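Local coordinates for protein triacylglycerol lipase (Yarrowia lipolytica, PDB 3O0D) that probably hydrolyses triacylglycerols as an extracellular, glycosylated lipase of the alpha/beta-hydrolase superfamily, at residues 13-16 with 17-21; 288-292 with 293-297; 204-208 with 209-213; 229-232 with 233-236. All blocks are in the same frame, centred on the assembly; numbering follows the deposited sequence.

Four local contacts follow one another along the chain, and none nests inside or crosses another. Interaction 1 is a helical turn within helix 12-27, near the N terminus. Interaction 3 closes the bend by which the chain leaves helix 195-206, ahead of strand 222-227. Just past that strand, interaction 4 folds residues 229-236 into a compact turn that carries the probable triad aspartate. Interaction 2, close to the C terminus, closes a tight reversal after helix 285-290, which supplies the probable triad histidine. Interactions 2 and 4 touch at the putative catalytic site, where Asp230 meets His289 and Tyr292, while Phe293 packs interaction 2 onto interaction 1; interaction 3 stands apart from the other three.

Interaction 1: residues 13-16 with 17-21; sequences ESYN and FFEKY
The amides of Phe17, Phe18, Glu19 and Lys20 bond to the carbonyls of Glu13, Ser14, Tyr15 and Asn16, a regular alpha-helical i to i+4 pattern in which Glu19 N to Tyr15 O (2.9 Å) is the straightest at 169°. One turn apart, Tyr15 and Glu19 both carry CG opposite the backbone N (chi1 near 180°), which sets ring and carboxylate beside each other. Glu19 OE2 lies near the ring plane, 4.0 Å from Tyr15 CE2 at the edge, with the two planes 82° apart. Water ties these ends together: one molecule donates to both Tyr15 OH and Glu19 OE2. Two more donate to Glu19 OE1, one shared with Asn16 O and the other with Asn16 OD1, which Gln12 also reaches. Ser14 O, besides taking the Phe18 amide, lies 3.2 Å from Phe18 CD2 and in plane at the edge of the Phe17 ring. Tyr15 OH has a further partner in Pro257 O. Helix 12-27 packs against the large mixed sheet: Phe17 and Phe18 meet Tyr223 of strand 222-227 edge-to-face, Phe17 touches strand 183-187, and Tyr15 and Phe18 rest on strand 262-265.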
loop_
_atom_site.group_PDB
_atom_site.type_symbol
_atom_site.label_atom_id
_atom_site.label_comp_id
_atom_site.label_asym_id
_atom_site.label_seq_id
_atom_site.Cartn_x
_atom_site.Cartn_y
_atom_site.Cartn_z
ATOM N N GLU A 13 -19.496 -1.424 7.212
ATOM C CA GLU A 13 -18.485 -2.348 7.720
ATOM C C GLU A 13 -17.174 -2.278 6.858
ATOM O O GLU A 13 -16.063 -2.342 7.423
ATOM C CB GLU A 13 -19.019 -3.763 7.780
ATOM C CG GLU A 13 -18.060 -4.660 8.364
ATOM C CD GLU A 13 -18.565 -6.127 8.450
ATOM O OE1 GLU A 13 -19.704 -6.405 8.037
ATOM O OE2 GLU A 13 -17.768 -6.980 8.950
ATOM N N SER A 14 -17.376 -2.165 5.536
ATOM C CA SER A 14 -16.248 -2.112 4.604
ATOM C C SER A 14 -15.596 -0.781 4.742
ATOM O O SER A 14 -14.348 -0.728 4.765
ATOM C CB SER A 14 -16.788 -2.211 3.164
ATOM O OG SER A 14 -17.292 -3.539 2.971
ATOM N N TYR A 15 -16.369 0.289 4.918
ATOM C CA TYR A 15 -15.752 1.597 5.106
ATOM C C TYR A 15 -14.864 1.569 6.391
ATOM O O TYR A 15 -13.731 2.050 6.394
ATOM C CB TYR A 15 -16.902 2.641 5.350
ATOM C CG TYR A 15 -16.419 4.057 5.599
ATOM C CD1 TYR A 15 -16.648 5.029 4.598
ATOM C CD2 TYR A 15 -15.871 4.447 6.860
ATOM C CE1 TYR A 15 -16.262 6.357 4.812
ATOM C CE2 TYR A 15 -15.484 5.805 7.111
ATOM C CZ TYR A 15 -15.702 6.711 6.072
ATOM O OH TYR A 15 -15.270 7.990 6.342
ATOM N N ASN A 16 -15.358 0.914 7.499
ATOM C CA ASN A 16 -14.602 0.900 8.744
ATOM C C ASN A 16 -13.270 0.057 8.603
ATOM O O ASN A 16 -12.237 0.417 9.242
ATOM C CB ASN A 16 -15.399 0.263 9.870
ATOM C CG ASN A 16 -16.614 1.108 10.264
ATOM O OD1 ASN A 16 -16.702 2.266 9.915
ATOM N ND2 ASN A 16 -17.579 0.473 10.968
ATOM N N PHE A 17 -13.334 -0.927 7.707
ATOM C CA PHE A 17 -12.203 -1.767 7.419
ATOM C C PHE A 17 -11.130 -0.940 6.673
ATOM O O PHE A 17 -9.942 -0.921 7.082
ATOM C CB PHE A 17 -12.716 -2.891 6.554
ATOM C CG PHE A 17 -11.624 -3.667 5.812
ATOM C CD1 PHE A 17 -10.869 -4.675 6.435
ATOM C CD2 PHE A 17 -11.525 -3.447 4.457
ATOM C CE1 PHE A 17 -9.948 -5.440 5.576
ATOM C CE2 PHE A 17 -10.616 -4.132 3.661
ATOM C CZ PHE A 17 -9.838 -5.117 4.247
ATOM N N PHE A 18 -11.544 -0.168 5.681
ATOM C CA PHE A 18 -10.549 0.670 5.011
ATOM C C PHE A 18 -9.962 1.706 5.962
ATOM O O PHE A 18 -8.795 1.942 5.968
ATOM C CB PHE A 18 -11.154 1.342 3.789
ATOM C CG PHE A 18 -11.599 0.370 2.717
ATOM C CD1 PHE A 18 -10.759 -0.626 2.260
ATOM C CD2 PHE A 18 -12.838 0.457 2.145
ATOM C CE1 PHE A 18 -11.156 -1.472 1.288
ATOM C CE2 PHE A 18 -13.230 -0.411 1.161
ATOM C CZ PHE A 18 -12.412 -1.377 0.752
ATOM N N GLU A 19 -10.818 2.329 6.748
ATOM C CA GLU A 19 -10.347 3.342 7.724
ATOM C C GLU A 19 -9.352 2.780 8.664
ATOM O O GLU A 19 -8.355 3.422 9.006
ATOM C CB GLU A 19 -11.573 3.934 8.430
ATOM C CG GLU A 19 -11.226 4.961 9.514
ATOM C CD GLU A 19 -12.530 5.489 10.193
ATOM O OE1 GLU A 19 -13.212 4.683 10.860
ATOM O OE2 GLU A 19 -12.807 6.689 9.972
ATOM N N LYS A 20 -9.606 1.543 9.106
ATOM C CA LYS A 20 -8.636 0.863 9.952
ATOM C C LYS A 20 -7.194 0.827 9.389
ATOM O O LYS A 20 -6.237 1.218 10.157
ATOM C CB LYS A 20 -9.118 -0.581 10.264
ATOM C CG LYS A 20 -8.004 -1.377 10.954
ATOM C CD LYS A 20 -8.599 -2.807 11.221
ATOM C CE LYS A 20 -7.467 -3.735 11.643
ATOM N NZ LYS A 20 -7.999 -5.116 11.951
ATOM N N TYR A 21 -7.103 0.451 8.117
ATOM C CA TYR A 21 -5.748 0.313 7.472
ATOM C C TYR A 21 -5.227 1.755 7.246
ATOM O O TYR A 21 -3.989 2.048 7.429
ATOM C CB TYR A 21 -5.699 -0.623 6.232
ATOM C CG TYR A 21 -5.919 -2.015 6.766
ATOM C CD1 TYR A 21 -4.864 -2.715 7.381
ATOM C CD2 TYR A 21 -7.190 -2.554 6.779
ATOM C CE1 TYR A 21 -5.056 -3.903 7.967
ATOM C CE2 TYR A 21 -7.381 -3.801 7.399
ATOM C CZ TYR A 21 -6.311 -4.430 7.986
ATOM O OH TYR A 21 -6.496 -5.644 8.593
HETATM O O HOH W 1 -13.130 8.476 8.283
HETATM O O HOH W 2 -12.580 2.046 11.396
HETATM O O HOH W 3 -15.897 4.779 10.718
#

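Interaction 2: residues 288-292 with 293-297; sequences NHLQY and FVTEG
Phe293 turns the chain sharply back on Tyr292: its backbone angles (phi 71°, psi -58°) are those of a classic gamma turn, closed by a weak bond from Val294 N to Tyr292 O (2.8 Å). This brings Phe293 CB to 3.0 Å from Tyr292 O, while its amide donates to a water that also gives a weak bond to Gln291 O. Val294 O accepts from Tyr292 N (3.2 Å). Thr295 pairs with Gln291 in a single antiparallel, non-hydrogen-bonded bridge; its CA-H points at Leu290 O and its CG2 lies 4.0 Å from Leu290 CB. Glu296 N donates to Leu290 O (2.7 Å), in the carbonyl plane and on a lone pair. With CG beside the backbone N (chi1 -62°), Glu296 brings CG to 3.9 Å from Tyr292 CB. Glu296 O is buried with no polar partner, and Leu290 CD2 lies 3.3 Å from Glu296 O. At Gly297 a side chain would run into that same methyl. The reversal follows His289 of the probable triad, and Tyr292 OH reaches Asp230 OD2. Phe293 packs on Phe18 of helix 12-27 and on Ile250 of strand 247-250, Glu296 touches Ala22 and Asn26 of helix 12-27, and Leu290 meets Leu91 of helix 91-100.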
loop_
_atom_site.group_PDB
_atom_site.type_symbol
_atom_site.label_atom_id
_atom_site.label_comp_id
_atom_site.label_asym_id
_atom_site.label_seq_id
_atom_site.Cartn_x
_atom_site.Cartn_y
_atom_site.Cartn_z
ATOM N N ASN A 288 -3.372 16.718 -1.191
ATOM C CA ASN A 288 -4.381 15.773 -1.667
ATOM C C ASN A 288 -3.877 14.355 -1.449
ATOM O O ASN A 288 -4.654 13.438 -1.265
ATOM C CB ASN A 288 -4.626 15.900 -3.163
ATOM C CG ASN A 288 -5.312 17.249 -3.530
ATOM O OD1 ASN A 288 -5.932 17.861 -2.681
ATOM N ND2 ASN A 288 -5.239 17.648 -4.787
ATOM N N HIS A 289 -2.569 14.210 -1.447
ATOM C CA HIS A 289 -1.971 12.894 -1.152
ATOM C C HIS A 289 -2.036 12.502 0.306
ATOM O O HIS A 289 -1.909 11.297 0.636
ATOM C CB HIS A 289 -0.487 12.969 -1.581
ATOM C CG HIS A 289 0.295 11.668 -1.441
ATOM N ND1 HIS A 289 -0.146 10.469 -1.979
ATOM C CD2 HIS A 289 1.547 11.435 -0.955
ATOM C CE1 HIS A 289 0.822 9.556 -1.856
ATOM N NE2 HIS A 289 1.837 10.113 -1.198
ATOM N N LEU A 290 -2.356 13.433 1.220
ATOM C CA LEU A 290 -2.482 13.100 2.687
ATOM C C LEU A 290 -3.897 12.632 3.085
ATOM O O LEU A 290 -4.032 12.113 4.168
ATOM C CB LEU A 290 -2.138 14.281 3.601
ATOM C CG LEU A 290 -0.778 14.917 3.254
ATOM C CD1 LEU A 290 -0.425 15.928 4.386
ATOM C CD2 LEU A 290 0.299 13.803 3.049
ATOM N N GLN A 291 -4.907 12.943 2.289
ATOM C CA GLN A 291 -6.309 12.825 2.667
ATOM C C GLN A 291 -6.940 11.464 2.393
ATOM O O GLN A 291 -7.593 11.311 1.437
ATOM C CB GLN A 291 -7.158 13.960 2.030
ATOM C CG GLN A 291 -6.691 15.327 2.430
ATOM C CD GLN A 291 -7.265 16.443 1.577
ATOM O OE1 GLN A 291 -7.197 16.411 0.402
ATOM N NE2 GLN A 291 -7.754 17.461 2.226
ATOM N N TYR A 292 -6.679 10.525 3.301
ATOM C CA TYR A 292 -7.088 9.139 3.189
ATOM C C TYR A 292 -7.821 8.688 4.475
ATOM O O TYR A 292 -7.280 8.007 5.232
ATOM C CB TYR A 292 -5.872 8.229 2.908
ATOM C CG TYR A 292 -5.452 8.249 1.453
ATOM C CD1 TYR A 292 -4.530 9.168 0.980
ATOM C CD2 TYR A 292 -5.994 7.400 0.563
ATOM C CE1 TYR A 292 -4.181 9.217 -0.318
ATOM C CE2 TYR A 292 -5.656 7.429 -0.738
ATOM C CZ TYR A 292 -4.759 8.356 -1.220
ATOM O OH TYR A 292 -4.495 8.358 -2.566
ATOM N N PHE A 293 -9.077 9.104 4.614
ATOM C CA PHE A 293 -9.896 8.881 5.829
ATOM C C PHE A 293 -9.415 9.734 7.009
ATOM O O PHE A 293 -10.147 10.523 7.545
ATOM C CB PHE A 293 -10.000 7.392 6.240
ATOM C CG PHE A 293 -10.679 6.517 5.223
ATOM C CD1 PHE A 293 -9.950 5.786 4.352
ATOM C CD2 PHE A 293 -12.030 6.372 5.185
ATOM C CE1 PHE A 293 -10.497 5.058 3.437
ATOM C CE2 PHE A 293 -12.576 5.591 4.233
ATOM C CZ PHE A 293 -11.780 4.928 3.368
ATOM N N VAL A 294 -8.152 9.530 7.360
ATOM C CA VAL A 294 -7.428 10.364 8.290
ATOM C C VAL A 294 -6.272 11.066 7.535
ATOM O O VAL A 294 -5.991 10.689 6.469
ATOM C CB VAL A 294 -6.828 9.574 9.446
ATOM C CG1 VAL A 294 -7.869 8.846 10.191
ATOM C CG2 VAL A 294 -5.876 8.589 8.925
ATOM N N THR A 295 -5.684 12.091 8.140
ATOM C CA THR A 295 -4.530 12.760 7.501
ATOM C C THR A 295 -3.299 11.875 7.589
ATOM O O THR A 295 -2.950 11.466 8.684
ATOM C CB THR A 295 -4.265 14.115 8.197
ATOM O OG1 THR A 295 -5.434 14.929 7.951
ATOM C CG2 THR A 295 -3.071 14.743 7.472
ATOM N N GLU A 296 -2.670 11.573 6.465
ATOM C CA GLU A 296 -1.501 10.682 6.475
ATOM C C GLU A 296 -0.270 11.591 6.460
ATOM O O GLU A 296 -0.423 12.743 6.097
ATOM C CB GLU A 296 -1.472 9.843 5.219
ATOM C CG GLU A 296 -2.650 8.876 4.994
ATOM C CD GLU A 296 -2.582 7.686 6.065
ATOM O OE1 GLU A 296 -1.535 7.443 6.669
ATOM O OE2 GLU A 296 -3.598 6.975 6.224
ATOM N N GLY A 297 0.843 11.096 7.014
ATOM C CA GLY A 297 2.138 11.776 6.809
ATOM C C GLY A 297 2.637 12.517 7.988
ATOM O O GLY A 297 3.828 12.955 7.974
HETATM O O HOH W 4 -10.192 11.083 2.576
#

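Interaction 3: residues 204-208 with 209-213; sequences LFFGQ and ENPDV
The Phe206 ring is sandwiched between two aliphatic groups. Val213 CG1 stands over the centre of one face in a CH-pi contact, 3.7 Å from the Phe206 ring centroid and 9° off its normal, and the CB of Phe205 covers the opposite face. Pro211 comes in obliquely near the root of the ring, its CG 3.7 Å from Phe206 CD2, and its CB presses to 3.4 Å from Phe206 CB. For Phe206, chi1 of -58° puts CG beside the backbone N and points the ring past Pro211 toward Val213. Gly207, the first residue to leave helical angles, has a positive phi (84°) and swings the chain out of the helix. Beyond it the extended Gln208 side chain runs beside the Glu209 carbonyl, its CG 3.3 Å from Glu209 O, and Gln208 O lies 3.6 Å from Pro211 CD. Glu209 is held from outside by Tyr2 and by a salt bridge to Lys203. Replacing Phe206 by an alanine would probably open a gap between Phe205 and Val213, leaving the Val213 methyl without its ring face and Pro211 CG without ring carbon CD2, though the CB contact would stay. The bend joins helix 195-206 to the sheet: Phe206 touches Leu222 of strand 222-227, Pro211 lies back on Asp202 of the helix, and Phe205 and Leu204 pack on helix 163-177.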
loop_
_atom_site.group_PDB
_atom_site.type_symbol
_atom_site.label_atom_id
_atom_site.label_comp_id
_atom_site.label_asym_id
_atom_site.label_seq_id
_atom_site.Cartn_x
_atom_site.Cartn_y
_atom_site.Cartn_z
ATOM N N LEU A 204 -2.613 -13.527 -9.658
ATOM C CA LEU A 204 -2.119 -14.016 -8.416
ATOM C C LEU A 204 -3.184 -13.735 -7.359
ATOM O O LEU A 204 -3.540 -14.599 -6.549
ATOM C CB LEU A 204 -0.763 -13.403 -8.051
ATOM C CG LEU A 204 -0.008 -13.760 -6.794
ATOM C CD1 LEU A 204 0.562 -15.231 -6.822
ATOM C CD2 LEU A 204 1.147 -12.836 -6.575
ATOM N N PHE A 205 -3.719 -12.510 -7.360
ATOM C CA PHE A 205 -4.633 -12.168 -6.253
ATOM C C PHE A 205 -6.081 -12.373 -6.534
ATOM O O PHE A 205 -6.841 -12.555 -5.563
ATOM C CB PHE A 205 -4.442 -10.672 -5.801
ATOM C CG PHE A 205 -3.298 -10.491 -4.873
ATOM C CD1 PHE A 205 -3.462 -10.622 -3.486
ATOM C CD2 PHE A 205 -2.023 -10.211 -5.342
ATOM C CE1 PHE A 205 -2.398 -10.482 -2.608
ATOM C CE2 PHE A 205 -0.991 -10.040 -4.493
ATOM C CZ PHE A 205 -1.143 -10.157 -3.103
ATOM N N PHE A 206 -6.506 -12.237 -7.776
ATOM C CA PHE A 206 -7.939 -12.275 -8.103
ATOM C C PHE A 206 -8.277 -13.498 -8.932
ATOM O O PHE A 206 -9.450 -13.767 -9.249
ATOM C CB PHE A 206 -8.356 -11.007 -8.844
ATOM C CG PHE A 206 -8.072 -9.738 -8.036
ATOM C CD1 PHE A 206 -8.768 -9.461 -6.838
ATOM C CD2 PHE A 206 -7.201 -8.810 -8.487
ATOM C CE1 PHE A 206 -8.468 -8.284 -6.139
ATOM C CE2 PHE A 206 -6.875 -7.656 -7.760
ATOM C CZ PHE A 206 -7.517 -7.405 -6.583
ATOM N N GLY A 207 -7.229 -14.189 -9.335
ATOM C CA GLY A 207 -7.370 -15.450 -10.049
ATOM C C GLY A 207 -7.593 -15.404 -11.567
ATOM O O GLY A 207 -7.690 -16.470 -12.170
ATOM N N GLN A 208 -7.700 -14.225 -12.205
ATOM C CA GLN A 208 -7.861 -14.150 -13.674
ATOM C C GLN A 208 -7.454 -12.771 -14.063
ATOM O O GLN A 208 -7.372 -11.885 -13.156
ATOM C CB GLN A 208 -9.306 -14.410 -14.065
ATOM C CG GLN A 208 -10.305 -13.403 -13.489
ATOM C CD GLN A 208 -11.734 -13.658 -13.931
ATOM O OE1 GLN A 208 -12.288 -12.931 -14.778
ATOM N NE2 GLN A 208 -12.344 -14.691 -13.365
ATOM N N GLU A 209 -7.238 -12.562 -15.364
ATOM C CA GLU A 209 -7.100 -11.209 -15.884
ATOM C C GLU A 209 -8.446 -10.547 -15.931
ATOM O O GLU A 209 -9.482 -11.203 -15.871
ATOM C CB GLU A 209 -6.392 -11.113 -17.246
ATOM C CG GLU A 209 -4.981 -11.649 -17.204
ATOM C CD GLU A 209 -4.144 -11.290 -18.459
ATOM O OE1 GLU A 209 -4.611 -10.557 -19.354
ATOM O OE2 GLU A 209 -2.982 -11.742 -18.531
ATOM N N ASN A 210 -8.412 -9.224 -15.933
ATOM C CA ASN A 210 -9.590 -8.403 -15.962
ATOM C C ASN A 210 -10.654 -8.900 -14.931
ATOM O O ASN A 210 -11.827 -9.159 -15.319
ATOM C CB ASN A 210 -10.128 -8.188 -17.382
ATOM C CG ASN A 210 -11.184 -7.064 -17.435
ATOM O OD1 ASN A 210 -11.156 -6.119 -16.591
ATOM N ND2 ASN A 210 -12.134 -7.163 -18.395
ATOM N N PRO A 211 -10.244 -9.002 -13.656
ATOM C CA PRO A 211 -11.083 -9.540 -12.557
ATOM C C PRO A 211 -12.224 -8.588 -12.172
ATOM O O PRO A 211 -12.119 -7.364 -12.326
ATOM C CB PRO A 211 -10.144 -9.679 -11.396
ATOM C CG PRO A 211 -9.073 -8.564 -11.652
ATOM C CD PRO A 211 -8.885 -8.660 -13.176
ATOM N N ASP A 212 -13.293 -9.175 -11.691
ATOM C CA ASP A 212 -14.418 -8.415 -11.141
ATOM C C ASP A 212 -13.965 -8.044 -9.704
ATOM O O ASP A 212 -13.834 -8.889 -8.792
ATOM C CB ASP A 212 -15.705 -9.267 -11.205
ATOM C CG ASP A 212 -16.877 -8.627 -10.470
ATOM O OD1 ASP A 212 -16.777 -7.452 -9.936
ATOM O OD2 ASP A 212 -17.868 -9.362 -10.335
ATOM N N VAL A 213 -13.732 -6.746 -9.503
ATOM C CA VAL A 213 -13.228 -6.246 -8.201
ATOM C C VAL A 213 -14.229 -5.225 -7.659
ATOM O O VAL A 213 -13.836 -4.291 -6.923
ATOM C CB VAL A 213 -11.775 -5.634 -8.305
ATOM C CG1 VAL A 213 -10.752 -6.802 -8.667
ATOM C CG2 VAL A 213 -11.681 -4.532 -9.350
#

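Interaction 4: residues 229-232 with 233-236; sequences GDIV and PQVP
Pro233 CD stands over the face of the Asp230 carboxylate, 3.4 Å from Asp230 CG, on the side that also receives the backbone N of Val232. That amide donates to Asp230 OD1 (3.0 Å) from above the carboxylate plane, 59° out of it, making an Asx turn. The turn runs on into a short 3-10 segment: Gln234 N donates to Ile231 O (2.8 Å) and Val235 N to Val232 O (3.2 Å), both donors well above their carbonyl planes. Packing is tight at the proline, with Val232 CB 3.4 Å from Pro233 CD. The Asp230 side chain, CG opposite the backbone N (chi1 -178°), offers OD2 to Tyr292 OH and to ND1 of His289, as expected of the acid in a probable Ser162-His289-Asp230 triad. Were Asp230 an alanine, the Val232 amide would probably lose its turn-closing acceptor, and His289 and Tyr292 their shared partner. Gln234 OE1 takes bonds from Gln282 and Asn277. In the loop that leads from strand 222-227 to strand 247-250, the turn packs against two helices: Val232 meets Ile95 and Val235 meets Ile98 of helix 91-100, while Ile231 touches Val285 of helix 285-290.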
loop_
_atom_site.group_PDB
_atom_site.type_symbol
_atom_site.label_atom_id
_atom_site.label_comp_id
_atom_site.label_asym_id
_atom_site.label_seq_id
_atom_site.Cartn_x
_atom_site.Cartn_y
_atom_site.Cartn_z
ATOM N N GLY A 229 -7.953 13.585 -6.676
ATOM C CA GLY A 229 -6.969 14.661 -6.747
ATOM C C GLY A 229 -5.561 14.265 -6.392
ATOM O O GLY A 229 -4.615 15.013 -6.608
ATOM N N ASP A 230 -5.360 13.061 -5.853
ATOM C CA ASP A 230 -4.014 12.663 -5.573
ATOM C C ASP A 230 -3.311 12.103 -6.861
ATOM O O ASP A 230 -3.765 11.132 -7.459
ATOM C CB ASP A 230 -4.078 11.523 -4.527
ATOM C CG ASP A 230 -2.704 11.007 -4.085
ATOM O OD1 ASP A 230 -1.640 11.582 -4.467
ATOM O OD2 ASP A 230 -2.654 10.036 -3.241
ATOM N N ILE A 231 -2.212 12.756 -7.296
ATOM C CA ILE A 231 -1.546 12.244 -8.521
ATOM C C ILE A 231 -0.631 11.128 -8.266
ATOM O O ILE A 231 -0.171 10.493 -9.238
ATOM C CB ILE A 231 -0.634 13.371 -9.218
ATOM C CG1 ILE A 231 0.421 13.821 -8.250
ATOM C CG2 ILE A 231 -1.536 14.570 -9.624
ATOM C CD1 ILE A 231 1.548 14.799 -8.924
ATOM N N VAL A 232 -0.343 10.818 -7.037
ATOM C CA VAL A 232 0.666 9.722 -6.788
ATOM C C VAL A 232 0.227 8.412 -7.450
ATOM O O VAL A 232 1.030 7.704 -8.065
ATOM C CB VAL A 232 1.064 9.638 -5.338
ATOM C CG1 VAL A 232 2.148 8.493 -5.050
ATOM C CG2 VAL A 232 1.685 11.046 -4.931
ATOM N N PRO A 233 -1.048 8.012 -7.262
ATOM C CA PRO A 233 -1.523 6.830 -7.972
ATOM C C PRO A 233 -1.604 6.886 -9.513
ATOM O O PRO A 233 -1.996 5.926 -10.192
ATOM C CB PRO A 233 -2.942 6.619 -7.343
ATOM C CG PRO A 233 -2.777 7.174 -5.957
ATOM C CD PRO A 233 -2.032 8.489 -6.266
ATOM N N GLN A 234 -1.292 8.068 -10.091
ATOM C CA GLN A 234 -1.199 8.241 -11.500
ATOM C C GLN A 234 0.236 8.230 -12.048
ATOM O O GLN A 234 0.348 8.248 -13.292
ATOM C CB GLN A 234 -1.847 9.578 -11.937
ATOM C CG GLN A 234 -3.305 9.772 -11.290
ATOM C CD GLN A 234 -4.057 10.922 -11.972
ATOM O OE1 GLN A 234 -4.177 11.981 -11.382
ATOM N NE2 GLN A 234 -4.436 10.726 -13.241
ATOM N N VAL A 235 1.232 8.195 -11.204
ATOM C CA VAL A 235 2.655 8.132 -11.663
ATOM C C VAL A 235 3.350 6.858 -11.167
ATOM O O VAL A 235 2.856 6.165 -10.303
ATOM C CB VAL A 235 3.407 9.384 -11.161
ATOM C CG1 VAL A 235 2.725 10.609 -11.643
ATOM C CG2 VAL A 235 3.509 9.400 -9.679
ATOM N N PRO A 236 4.505 6.502 -11.749
ATOM C CA PRO A 236 5.043 7.165 -12.928
ATOM C C PRO A 236 4.145 6.762 -14.110
ATOM O O PRO A 236 3.527 5.658 -14.125
ATOM C CB PRO A 236 6.433 6.513 -13.105
ATOM C CG PRO A 236 6.545 5.456 -12.118
ATOM C CD PRO A 236 5.264 5.312 -11.291
#